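Local coordinates for protein putative glycerophosphodiester phosphodiesterase (Galdieria sulphuraria, PDB 2O55) that is a putative member of the glycerophosphodiester phosphodiesterase family, built on a TIM-barrel fold, at residues Pro7-Val15 with Cys32-Asp43. Residues are numbered along the deposited sequence; the frame is centred on the assembly and turned at random.
Sequences PKIVGHRGV and CMERNIPYIETD. With SO4 (sulfate ion), chain B.
Glu41 lies beside His12, the two side chains running the same way from neighbouring parallel strands, 8-12 and 39-43. With CG anti to the backbone N (chi1 -174°) and the chain bent at chi2, its carboxylate comes to the edge of the imidazole, OE2 near the ring plane and 3.1 Å from His12 CD2, while His12 ND1 is hydrogen-bonded to Asn244. Val10 and Tyr39 share this face of the sheet. Tyr39 CB packs 3.7 Å from Val10 CG2, and its ring turns an edge to the carbonyl O of Ile9; tyrosine suits this partly exposed place, pairing apolar ring carbons with a polar hydroxyl. Buried Ile9 touches Ile37 and Pro38, and its apolar end leads on to helix 246-253. At Gly11 the backbones come close, and N donates to Tyr39 O (2.8 Å) while O accepts from Glu41 N (2.9 Å) and, on the opposite face of its carbonyl plane, from Gly14 N, closing a type II turn. Glycine suits this close passage, its bare CA lying beside Ile37 CD1. Within the turn, Arg13 extends past Asp43, whose OD2 sits 3.5 Å from Arg13 NE and well out of the guanidinium plane, a purely electrostatic pairing; Asn24 also holds that oxygen. Arg13 NH2 donates to O3 of a sulfate (2.8 Å), probably from the crystallisation liquor, which His56 and Trp218 also bind. Joined through helix 26-34, the strands form a beta-alpha-beta unit of the TIM barrel, polar side chains gathering at their C-terminal ends, where such barrels carry their active sites.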
loop_
_atom_site.group_PDB
_atom_site.type_symbol
_atom_site.label_atom_id
_atom_site.label_comp_id
_atom_site.label_asym_id
_atom_site.label_seq_id
_atom_site.Cartn_x
_atom_site.Cartn_y
_atom_site.Cartn_z
ATOM N N PRO A 7 -4.458 2.597 16.990
ATOM C CA PRO A 7 -3.930 2.648 15.618
ATOM C C PRO A 7 -5.067 2.682 14.617
ATOM O O PRO A 7 -6.162 2.221 14.923
ATOM C CB PRO A 7 -3.145 1.333 15.481
ATOM C CG PRO A 7 -3.172 0.671 16.868
ATOM C CD PRO A 7 -4.385 1.238 17.547
ATOM N N LYS A 8 -4.825 3.230 13.438
ATOM C CA LYS A 8 -5.852 3.242 12.400
ATOM C C LYS A 8 -5.681 2.055 11.443
ATOM O O LYS A 8 -4.558 1.577 11.256
ATOM C CB LYS A 8 -5.808 4.565 11.642
ATOM C CG LYS A 8 -6.191 5.757 12.486
ATOM C CD LYS A 8 -5.809 7.037 11.822
ATOM C CE LYS A 8 -6.234 8.183 12.696
ATOM N NZ LYS A 8 -5.013 9.004 13.001
ATOM N N ILE A 9 -6.778 1.585 10.849
ATOM C CA ILE A 9 -6.729 0.417 9.957
ATOM C C ILE A 9 -6.298 0.806 8.548
ATOM O O ILE A 9 -6.829 1.753 7.974
ATOM C CB ILE A 9 -8.102 -0.297 9.802
ATOM C CG1 ILE A 9 -8.921 -0.298 11.094
ATOM C CG2 ILE A 9 -7.929 -1.695 9.265
ATOM C CD1 ILE A 9 -8.241 -0.931 12.236
ATOM N N VAL A 10 -5.349 0.062 7.983
ATOM C CA VAL A 10 -5.096 0.134 6.545
ATOM C C VAL A 10 -5.575 -1.162 5.897
ATOM O O VAL A 10 -5.089 -2.244 6.246
ATOM C CB VAL A 10 -3.617 0.328 6.220
ATOM C CG1 VAL A 10 -3.462 0.455 4.737
ATOM C CG2 VAL A 10 -3.095 1.563 6.886
ATOM N N GLY A 11 -6.524 -1.064 4.970
ATOM C CA GLY A 11 -7.043 -2.247 4.273
ATOM C C GLY A 11 -6.059 -2.799 3.252
ATOM O O GLY A 11 -5.886 -2.215 2.174
ATOM N N HIS A 12 -5.418 -3.921 3.591
ATOM C CA HIS A 12 -4.404 -4.526 2.741
ATOM C C HIS A 12 -5.018 -5.036 1.438
ATOM O O HIS A 12 -5.842 -5.946 1.444
ATOM C CB HIS A 12 -3.652 -5.649 3.469
ATOM C CG HIS A 12 -2.312 -5.969 2.861
ATOM N ND1 HIS A 12 -1.452 -6.911 3.392
ATOM C CD2 HIS A 12 -1.677 -5.457 1.776
ATOM C CE1 HIS A 12 -0.357 -6.975 2.655
ATOM N NE2 HIS A 12 -0.468 -6.103 1.669
ATOM N N ARG A 13 -4.608 -4.422 0.330
ATOM C CA ARG A 13 -5.155 -4.691 -1.001
ATOM C C ARG A 13 -6.676 -4.572 -1.043
ATOM O O ARG A 13 -7.341 -5.216 -1.853
ATOM C CB ARG A 13 -4.661 -6.045 -1.516
ATOM C CG ARG A 13 -3.156 -6.128 -1.593
ATOM C CD ARG A 13 -2.738 -7.430 -2.183
ATOM N NE ARG A 13 -1.413 -7.810 -1.709
ATOM C CZ ARG A 13 -0.912 -9.040 -1.782
ATOM N NH1 ARG A 13 -1.642 -10.004 -2.303
ATOM N NH2 ARG A 13 0.312 -9.309 -1.325
ATOM N N GLY A 14 -7.207 -3.725 -0.165
ATOM C CA GLY A 14 -8.644 -3.559 0.029
ATOM C C GLY A 14 -9.137 -4.287 1.272
ATOM O O GLY A 14 -8.620 -4.097 2.377
ATOM N N VAL A 15 -10.150 -5.125 1.097
ATOM C CA VAL A 15 -10.726 -5.866 2.205
ATOM C C VAL A 15 -9.794 -6.994 2.590
ATOM O O VAL A 15 -10.148 -7.871 3.373
ATOM C CB VAL A 15 -12.078 -6.475 1.834
ATOM C CG1 VAL A 15 -13.050 -5.392 1.435
ATOM C CG2 VAL A 15 -11.905 -7.515 0.726
ATOM N N CYS A 32 -14.456 -1.166 1.391
ATOM C CA CYS A 32 -13.701 -0.591 2.502
ATOM C C CYS A 32 -14.232 0.774 2.930
ATOM O O CYS A 32 -14.207 1.123 4.122
ATOM C CB CYS A 32 -12.230 -0.476 2.139
ATOM S SG CYS A 32 -11.332 -2.013 2.229
HETATM N N MSE A 33 -14.703 1.550 1.959
HETATM C CA MSE A 33 -15.270 2.856 2.259
HETATM C C MSE A 33 -16.592 2.649 2.973
HETATM O O MSE A 33 -16.743 3.055 4.114
HETATM C CB MSE A 33 -15.413 3.696 0.994
HETATM C CG MSE A 33 -14.108 3.798 0.228
HETATM SE SE MSE A 33 -14.334 4.417 -1.593
HETATM C CE MSE A 33 -14.201 6.348 -1.199
ATOM N N GLU A 34 -17.526 1.977 2.310
ATOM C CA GLU A 34 -18.770 1.554 2.929
ATOM C C GLU A 34 -18.645 1.143 4.406
ATOM O O GLU A 34 -19.409 1.605 5.243
ATOM C CB GLU A 34 -19.356 0.400 2.137
ATOM C CG GLU A 34 -20.053 0.803 0.870
ATOM C CD GLU A 34 -20.812 -0.355 0.272
ATOM O OE1 GLU A 34 -20.708 -1.492 0.787
ATOM O OE2 GLU A 34 -21.521 -0.136 -0.721
ATOM N N ARG A 35 -17.690 0.272 4.726
ATOM C CA ARG A 35 -17.487 -0.191 6.111
ATOM C C ARG A 35 -16.750 0.860 6.950
ATOM O O ARG A 35 -16.325 0.589 8.073
ATOM C CB ARG A 35 -16.714 -1.509 6.109
ATOM C CG ARG A 35 -17.378 -2.596 5.286
ATOM C CD ARG A 35 -18.257 -3.448 6.153
ATOM N NE ARG A 35 -19.048 -4.416 5.401
ATOM C CZ ARG A 35 -19.043 -5.720 5.642
ATOM N NH1 ARG A 35 -18.282 -6.217 6.609
ATOM N NH2 ARG A 35 -19.806 -6.525 4.923
ATOM N N ASN A 36 -16.608 2.050 6.368
ATOM C CA ASN A 36 -15.953 3.215 6.976
ATOM C C ASN A 36 -14.492 2.965 7.478
ATOM O O ASN A 36 -14.122 3.403 8.578
ATOM C CB ASN A 36 -16.877 3.895 8.037
ATOM C CG ASN A 36 -18.225 4.482 7.431
ATOM O OD1 ASN A 36 -18.200 5.354 6.568
ATOM N ND2 ASN A 36 -19.380 4.022 7.943
ATOM N N ILE A 37 -13.667 2.282 6.668
ATOM C CA ILE A 37 -12.242 2.051 7.036
ATOM C C ILE A 37 -11.240 3.047 6.389
ATOM O O ILE A 37 -11.126 3.127 5.179
ATOM C CB ILE A 37 -11.758 0.533 6.920
ATOM C CG1 ILE A 37 -11.277 0.199 5.530
ATOM C CG2 ILE A 37 -12.809 -0.512 7.395
ATOM C CD1 ILE A 37 -10.024 -0.594 5.579
ATOM N N PRO A 38 -10.484 3.781 7.217
ATOM C CA PRO A 38 -9.963 5.076 6.785
ATOM C C PRO A 38 -8.905 5.050 5.699
ATOM O O PRO A 38 -8.758 6.047 4.997
ATOM C CB PRO A 38 -9.387 5.673 8.078
ATOM C CG PRO A 38 -9.069 4.527 8.909
ATOM C CD PRO A 38 -10.042 3.434 8.579
ATOM N N TYR A 39 -8.179 3.940 5.577
ATOM C CA TYR A 39 -7.053 3.797 4.640
ATOM C C TYR A 39 -7.119 2.492 3.886
ATOM O O TYR A 39 -7.603 1.500 4.439
ATOM C CB TYR A 39 -5.733 3.744 5.398
ATOM C CG TYR A 39 -5.283 5.051 5.967
ATOM C CD1 TYR A 39 -5.505 5.366 7.297
ATOM C CD2 TYR A 39 -4.616 5.960 5.183
ATOM C CE1 TYR A 39 -5.083 6.570 7.827
ATOM C CE2 TYR A 39 -4.205 7.166 5.692
ATOM C CZ TYR A 39 -4.435 7.468 7.012
ATOM O OH TYR A 39 -4.004 8.680 7.494
ATOM N N ILE A 40 -6.618 2.468 2.648
ATOM C CA ILE A 40 -6.277 1.191 2.026
ATOM C C ILE A 40 -4.870 1.224 1.441
ATOM O O ILE A 40 -4.333 2.292 1.103
ATOM C CB ILE A 40 -7.283 0.721 0.951
ATOM C CG1 ILE A 40 -7.329 1.691 -0.230
ATOM C CG2 ILE A 40 -8.683 0.449 1.538
ATOM C CD1 ILE A 40 -6.342 1.330 -1.358
ATOM N N GLU A 41 -4.273 0.041 1.331
ATOM C CA GLU A 41 -2.997 -0.120 0.673
ATOM C C GLU A 41 -3.307 -0.745 -0.663
ATOM O O GLU A 41 -4.169 -1.598 -0.743
ATOM C CB GLU A 41 -2.076 -1.024 1.495
ATOM C CG GLU A 41 -0.656 -1.151 0.952
ATOM C CD GLU A 41 -0.519 -2.154 -0.230
ATOM O OE1 GLU A 41 0.352 -1.917 -1.094
ATOM O OE2 GLU A 41 -1.262 -3.176 -0.319
ATOM N N THR A 42 -2.618 -0.314 -1.718
ATOM C CA THR A 42 -2.701 -0.981 -3.027
ATOM C C THR A 42 -1.365 -0.972 -3.775
ATOM O O THR A 42 -0.450 -0.205 -3.448
ATOM C CB THR A 42 -3.842 -0.423 -3.906
ATOM O OG1 THR A 42 -4.108 -1.334 -4.968
ATOM C CG2 THR A 42 -3.470 0.891 -4.493
ATOM N N ASP A 43 -1.278 -1.829 -4.787
ATOM C CA ASP A 43 -0.023 -2.138 -5.450
ATOM C C ASP A 43 0.028 -1.578 -6.871
ATOM O O ASP A 43 -0.693 -2.050 -7.744
ATOM C CB ASP A 43 0.141 -3.662 -5.486
ATOM C CG ASP A 43 0.007 -4.315 -4.091
ATOM O OD1 ASP A 43 0.854 -4.031 -3.203
ATOM O OD2 ASP A 43 -0.939 -5.126 -3.898
HETATM S S SO4 B . 3.096 -8.569 0.713
HETATM O O1 SO4 B . 3.790 -8.563 1.987
HETATM O O2 SO4 B . 3.140 -9.933 0.227
HETATM O O3 SO4 B . 1.700 -8.252 0.928
HETATM O O4 SO4 B . 3.647 -7.608 -0.248
#